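Local coordinates for protein transcriptional activator HlyU (Vibrio cholerae, PDB 4K2E) that activates transcription of the hemolysin gene hlyA by binding DNA as a winged-helix regulator of the ArsR family, and may promote other virulence determinants, at residues V26-L29 with K30-N34; K97-I100 with E101-R105. All coordinates share one frame; numbering follows the deposited sequence.

Contact 1 of 2, residues V26-L29 with K30-N34; sequences VVLL and KAMAN
V26 and K30 meet one turn apart near the C-terminal end of helix 16-32, the first helix modelled in this ArsR-type winged-helix fold. The backbone is held by i to i+4 bonds: K30 N reaches V26 O at 2.8 Å, and A31 N to V27 O and M32 N to L28 O follow the same pattern. The next bond, A33 N to L29 O, is weak and strongly bent (115°), as the helix ends here: A33 is the first residue to leave helical geometry. An inverse gamma turn centred on A33 then leads to N34, whose OD1 caps the following helix at the R37 backbone N. R37 also bonds through its guanidinium to K30 O and A31 O, taking up carbonyls at the helix end.

One apolar pair runs along the helix: L28 and M32 lie side by side on a buried face, with L28 CG 4.0 Å from M32 SD, and the flexible thioether suits M32 for filling an uneven interior. M32 CG sits 3.2 Å from L28 O. Small A31 lets W71 and L77 come close. L29, buried, packs on L38 of the second subunit, so a leucine suits this apolar interface. K30 is exposed, a place that suits a charged end; its extended methylenes run back past V26, and it also packs on A33 of the second subunit. With chi1 at 165°, V26 CG1 lies beside its own carbonyl carbon and rests 3.6 Å from K30 CE.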
ATOM      1  N   VAL A  26      -0.852   4.198  -6.703  1.00 35.58           N
ATOM      2  CA  VAL A  26      -0.229   4.972  -5.644  1.00 32.02           C
ATOM      3  C   VAL A  26      -1.275   5.836  -4.914  1.00 38.12           C
ATOM      4  O   VAL A  26      -1.178   6.035  -3.712  1.00 34.35           O
ATOM      5  CB  VAL A  26       0.956   5.812  -6.163  1.00 39.88           C
ATOM      6  CG1 VAL A  26       1.363   6.859  -5.167  1.00 37.71           C
ATOM      7  CG2 VAL A  26       2.170   4.895  -6.456  1.00 45.39           C
ATOM      8  N   VAL A  27      -2.287   6.322  -5.631  1.00 37.80           N
ATOM      9  CA  VAL A  27      -3.402   6.994  -4.938  1.00 38.03           C
ATOM     10  C   VAL A  27      -3.989   6.065  -3.891  1.00 34.78           C
ATOM     11  O   VAL A  27      -4.190   6.442  -2.707  1.00 35.66           O
ATOM     12  CB  VAL A  27      -4.543   7.405  -5.882  1.00 35.59           C
ATOM     13  CG1 VAL A  27      -5.745   7.930  -5.040  1.00 38.85           C
ATOM     14  CG2 VAL A  27      -4.042   8.437  -6.858  1.00 43.64           C
ATOM     15  N   LEU A  28      -4.249   4.838  -4.322  1.00 34.84           N
ATOM     16  CA  LEU A  28      -4.771   3.869  -3.372  1.00 28.63           C
ATOM     17  C   LEU A  28      -3.830   3.590  -2.188  1.00 35.25           C
ATOM     18  O   LEU A  28      -4.244   3.556  -1.032  1.00 32.78           O
ATOM     19  CB  LEU A  28      -5.074   2.574  -4.093  1.00 32.40           C
ATOM     20  CG  LEU A  28      -5.492   1.451  -3.157  1.00 38.65           C
ATOM     21  CD1 LEU A  28      -6.984   1.581  -2.823  1.00 47.11           C
ATOM     22  CD2 LEU A  28      -5.162   0.112  -3.815  1.00 42.24           C
ATOM     23  N   LEU A  29      -2.546   3.390  -2.494  1.00 34.00           N
ATOM     24  CA  LEU A  29      -1.555   3.077  -1.466  1.00 30.75           C
ATOM     25  C   LEU A  29      -1.382   4.227  -0.466  1.00 34.33           C
ATOM     26  O   LEU A  29      -1.220   3.991   0.732  1.00 29.90           O
ATOM     27  CB  LEU A  29      -0.191   2.694  -2.126  1.00 27.69           C
ATOM     28  CG  LEU A  29      -0.312   1.415  -2.960  1.00 32.82           C
ATOM     29  CD1 LEU A  29       0.819   1.271  -3.958  1.00 36.02           C
ATOM     30  CD2 LEU A  29      -0.311   0.236  -2.016  1.00 35.46           C
ATOM     31  N   LYS A  30      -1.379   5.458  -0.968  1.00 31.96           N
ATOM     32  CA  LYS A  30      -1.211   6.630  -0.125  1.00 34.57           C
ATOM     33  C   LYS A  30      -2.443   6.760   0.801  1.00 32.13           C
ATOM     34  O   LYS A  30      -2.291   7.122   1.966  1.00 37.08           O
ATOM     35  CB  LYS A  30      -1.068   7.914  -0.961  1.00 38.07           C
ATOM     36  CG  LYS A  30       0.297   8.057  -1.647  1.00 36.66           C
ATOM     37  CD  LYS A  30       0.487   9.420  -2.298  1.00 38.62           C
ATOM     38  CE  LYS A  30       1.905   9.581  -2.802  1.00 41.53           C
ATOM     39  NZ  LYS A  30       2.023  10.673  -3.815  1.00 41.85           N
ATOM     40  N   ALA A  31      -3.619   6.412   0.295  1.00 30.75           N
ATOM     41  CA  ALA A  31      -4.799   6.476   1.172  1.00 33.20           C
ATOM     42  C   ALA A  31      -4.715   5.387   2.265  1.00 37.41           C
ATOM     43  O   ALA A  31      -5.052   5.643   3.426  1.00 37.02           O
ATOM     44  CB  ALA A  31      -6.107   6.425   0.380  1.00 32.90           C
ATOM     45  N   MET A  32      -4.192   4.209   1.916  1.00 29.65           N
ATOM     46  CA  MET A  32      -3.983   3.151   2.907  1.00 28.12           C
ATOM     47  C   MET A  32      -2.820   3.275   3.876  1.00 34.92           C
ATOM     48  O   MET A  32      -2.777   2.576   4.896  1.00 37.38           O
ATOM     49  CB  MET A  32      -3.876   1.784   2.195  1.00 29.23           C
ATOM     50  CG  MET A  32      -5.125   1.541   1.333  1.00 30.09           C
ATOM     51  SD  MET A  32      -4.916  -0.078   0.518  1.00 38.13           S
ATOM     52  CE  MET A  32      -4.632  -1.054   1.972  1.00 70.14           C
ATOM     53  N   ALA A  33      -1.837   4.099   3.522  1.00 30.18           N
ATOM     54  CA  ALA A  33      -0.568   4.109   4.216  1.00 36.63           C
ATOM     55  C   ALA A  33      -0.624   5.033   5.423  1.00 42.44           C
ATOM     56  O   ALA A  33       0.133   5.986   5.516  1.00 38.81           O
ATOM     57  CB  ALA A  33       0.536   4.561   3.271  1.00 39.59           C
ATOM     58  N   ASN A  34      -1.512   4.726   6.357  1.00 39.25           N
ATOM     59  CA  ASN A  34      -1.685   5.544   7.551  1.00 38.59           C
ATOM     60  C   ASN A  34      -2.376   4.634   8.551  1.00 33.34           C
ATOM     61  O   ASN A  34      -3.342   3.988   8.189  1.00 33.49           O
ATOM     62  CB  ASN A  34      -2.573   6.741   7.231  1.00 36.30           C
ATOM     63  CG  ASN A  34      -2.982   7.491   8.470  1.00 42.63           C
ATOM     64  OD1 ASN A  34      -3.977   7.159   9.093  1.00 36.05           O
ATOM     65  ND2 ASN A  34      -2.187   8.476   8.858  1.00 38.44           N
TER

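Contact 2 of 2, residues K97-I100 with E101-R105; sequences KAMI and ELLHR
E101 meets K97, and H104 meets I100, by their stems rather than by their flat carboxylate and imidazole, on the C-terminal helix 94-108 of the winged-helix fold. E101 CG lies 3.3 Å from K97 O, while its carboxylate OE1 stands 4.0 Å from the same oxygen; this acidic group suits an exposed flank. H104 touches the turn before it by CB, 3.3 Å from I100 O. Its chi1 of -164° leads the ring away from that turn; the H104 side chain touches Q109.

Regular i to i+4 bonds bind the two segments. E101 N reaches K97 O at 2.9 Å, nearly straight at 164°, and L102, L103 and H104 donate likewise to A98, M99 and I100.

The apolar residues face inward or towards the second subunit. A98 and L102 pack on L106 and L102 of that subunit, respectively: the small A98 is well suited to a close approach of L106, while L102 meets its own counterpart. I100 lies against L41, L45 and L91 of its own chain. The M99 side chain, bent at chi2 and chi3, slants across L103, and L103 CD1 rests 4.0 Å from M99 CG.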
ATOM      1  N   LYS A  97     -11.116  -3.581  -1.735  1.00 42.66           N
ATOM      2  CA  LYS A  97     -11.573  -4.839  -1.150  1.00 45.69           C
ATOM      3  C   LYS A  97     -10.518  -5.945  -1.296  1.00 44.05           C
ATOM      4  O   LYS A  97     -10.190  -6.613  -0.330  1.00 39.84           O
ATOM      5  CB  LYS A  97     -12.894  -5.293  -1.773  1.00 45.10           C
ATOM      6  CG  LYS A  97     -14.046  -4.360  -1.519  1.00 45.02           C
ATOM      7  CD  LYS A  97     -15.315  -4.883  -2.204  1.00 47.36           C
ATOM      8  CE  LYS A  97     -16.483  -3.925  -1.976  1.00 51.63           C
ATOM      9  NZ  LYS A  97     -17.754  -4.471  -2.588  1.00 57.33           N
ATOM     10  N   ALA A  98      -9.982  -6.118  -2.501  1.00 42.27           N
ATOM     11  CA  ALA A  98      -8.933  -7.119  -2.737  1.00 42.60           C
ATOM     12  C   ALA A  98      -7.687  -6.864  -1.873  1.00 38.14           C
ATOM     13  O   ALA A  98      -7.095  -7.792  -1.275  1.00 40.78           O
ATOM     14  CB  ALA A  98      -8.573  -7.159  -4.224  1.00 40.67           C
ATOM     15  N   MET A  99      -7.297  -5.594  -1.770  1.00 37.06           N
ATOM     16  CA  MET A  99      -6.101  -5.287  -1.001  1.00 37.12           C
ATOM     17  C   MET A  99      -6.326  -5.520   0.497  1.00 37.11           C
ATOM     18  O   MET A  99      -5.465  -6.072   1.166  1.00 34.54           O
ATOM     19  CB  MET A  99      -5.610  -3.862  -1.291  1.00 43.23           C
ATOM     20  CG  MET A  99      -4.340  -3.474  -0.522  1.00 46.22           C
ATOM     21  SD  MET A  99      -2.879  -4.478  -0.940  1.00 78.94           S
ATOM     22  CE  MET A  99      -2.889  -4.402  -2.743  1.00 52.84           C
ATOM     23  N   ILE A 100      -7.503  -5.143   1.011  1.00 34.34           N
ATOM     24  CA  ILE A 100      -7.807  -5.333   2.416  1.00 36.14           C
ATOM     25  C   ILE A 100      -7.931  -6.830   2.744  1.00 41.17           C
ATOM     26  O   ILE A 100      -7.442  -7.284   3.777  1.00 44.03           O
ATOM     27  CB  ILE A 100      -9.097  -4.581   2.842  1.00 42.36           C
ATOM     28  CG1 ILE A 100      -8.932  -3.080   2.619  1.00 41.80           C
ATOM     29  CG2 ILE A 100      -9.412  -4.841   4.319  1.00 39.66           C
ATOM     30  CD1 ILE A 100      -7.728  -2.502   3.327  1.00 42.79           C
ATOM     31  N   GLU A 101      -8.554  -7.599   1.852  1.00 41.73           N
ATOM     32  CA  GLU A 101      -8.648  -9.038   2.056  1.00 50.11           C
ATOM     33  C   GLU A 101      -7.255  -9.606   2.216  1.00 42.41           C
ATOM     34  O   GLU A 101      -6.991 -10.397   3.141  1.00 45.03           O
ATOM     35  CB  GLU A 101      -9.316  -9.735   0.872  1.00 54.06           C
ATOM     36  CG  GLU A 101     -10.801  -9.631   0.818  1.00 64.92           C
ATOM     37  CD  GLU A 101     -11.355 -10.324  -0.405  1.00 79.16           C
ATOM     38  OE1 GLU A 101     -12.407  -9.882  -0.921  1.00 81.56           O
ATOM     39  OE2 GLU A 101     -10.726 -11.309  -0.856  1.00 86.65           O
ATOM     40  N   LEU A 102      -6.369  -9.202   1.299  1.00 40.90           N
ATOM     41  CA  LEU A 102      -5.010  -9.725   1.310  1.00 41.17           C
ATOM     42  C   LEU A 102      -4.292  -9.362   2.606  1.00 39.63           C
ATOM     43  O   LEU A 102      -3.677 -10.203   3.247  1.00 41.85           O
ATOM     44  CB  LEU A 102      -4.206  -9.240   0.081  1.00 38.63           C
ATOM     45  CG  LEU A 102      -2.730  -9.670   0.123  1.00 39.08           C
ATOM     46  CD1 LEU A 102      -2.614 -11.177   0.235  1.00 43.03           C
ATOM     47  CD2 LEU A 102      -1.958  -9.168  -1.113  1.00 46.57           C
ATOM     48  N   LEU A 103      -4.376  -8.104   2.985  1.00 36.94           N
ATOM     49  CA  LEU A 103      -3.707  -7.650   4.198  1.00 41.46           C
ATOM     50  C   LEU A 103      -4.226  -8.375   5.423  1.00 45.80           C
ATOM     51  O   LEU A 103      -3.476  -8.671   6.354  1.00 47.00           O
ATOM     52  CB  LEU A 103      -3.893  -6.144   4.368  1.00 43.70           C
ATOM     53  CG  LEU A 103      -3.042  -5.371   3.364  1.00 42.37           C
ATOM     54  CD1 LEU A 103      -3.472  -3.932   3.384  1.00 40.89           C
ATOM     55  CD2 LEU A 103      -1.586  -5.522   3.731  1.00 44.90           C
ATOM     56  N   HIS A 104      -5.525  -8.658   5.419  1.00 51.86           N
ATOM     57  CA  HIS A 104      -6.137  -9.384   6.504  1.00 51.55           C
ATOM     58  C   HIS A 104      -5.502 -10.765   6.585  1.00 52.10           C
ATOM     59  O   HIS A 104      -5.059 -11.191   7.652  1.00 57.60           O
ATOM     60  CB  HIS A 104      -7.654  -9.479   6.287  1.00 58.56           C
ATOM     61  CG  HIS A 104      -8.413  -9.865   7.518  1.00 70.59           C
ATOM     62  ND1 HIS A 104      -8.400  -9.102   8.666  1.00 75.08           N
ATOM     63  CD2 HIS A 104      -9.190 -10.937   7.784  1.00 76.42           C
ATOM     64  CE1 HIS A 104      -9.143  -9.689   9.587  1.00 80.15           C
ATOM     65  NE2 HIS A 104      -9.636 -10.801   9.078  1.00 82.92           N
ATOM     66  N   ARG A 105      -5.433 -11.462   5.453  1.00 52.46           N
ATOM     67  CA  ARG A 105      -4.833 -12.797   5.434  1.00 53.02           C
ATOM     68  C   ARG A 105      -3.347 -12.809   5.855  1.00 52.39           C
ATOM     69  O   ARG A 105      -2.924 -13.696   6.582  1.00 64.85           O
ATOM     70  CB  ARG A 105      -5.023 -13.464   4.064  1.00 65.59           C
ATOM     71  CG  ARG A 105      -3.943 -14.496   3.700  1.00 74.71           C
ATOM     72  CD  ARG A 105      -4.274 -15.299   2.431  1.00 79.45           C
ATOM     73  NE  ARG A 105      -4.361 -14.466   1.230  1.00 81.41           N
ATOM     74  CZ  ARG A 105      -5.499 -13.964   0.751  1.00 79.63           C
ATOM     75  NH1 ARG A 105      -6.644 -14.214   1.374  1.00 83.16           N
ATOM     76  NH2 ARG A 105      -5.497 -13.211  -0.348  1.00 72.25           N
TER

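In the fold
Contact 1 comes first along the chain, on helix 16-32, and contact 2 follows near the C terminus, on helix 94-108; their centres are about 14 Å apart. Between them in sequence lie the predicted helix-turn-helix, residues 51-70, and the antiparallel strands of the wing. The first and last helices nevertheless meet directly: M32 of contact 1 inserts its methyl CE among the side chains of contact 2, 3.4 Å from L103 CD1 and 3.5 Å from M99 CG. Both contacts also pack on the second subunit. The two helices therefore combine intrachain packing with dimerisation, consistent with the paired DNA-binding domains of ArsR-family regulators.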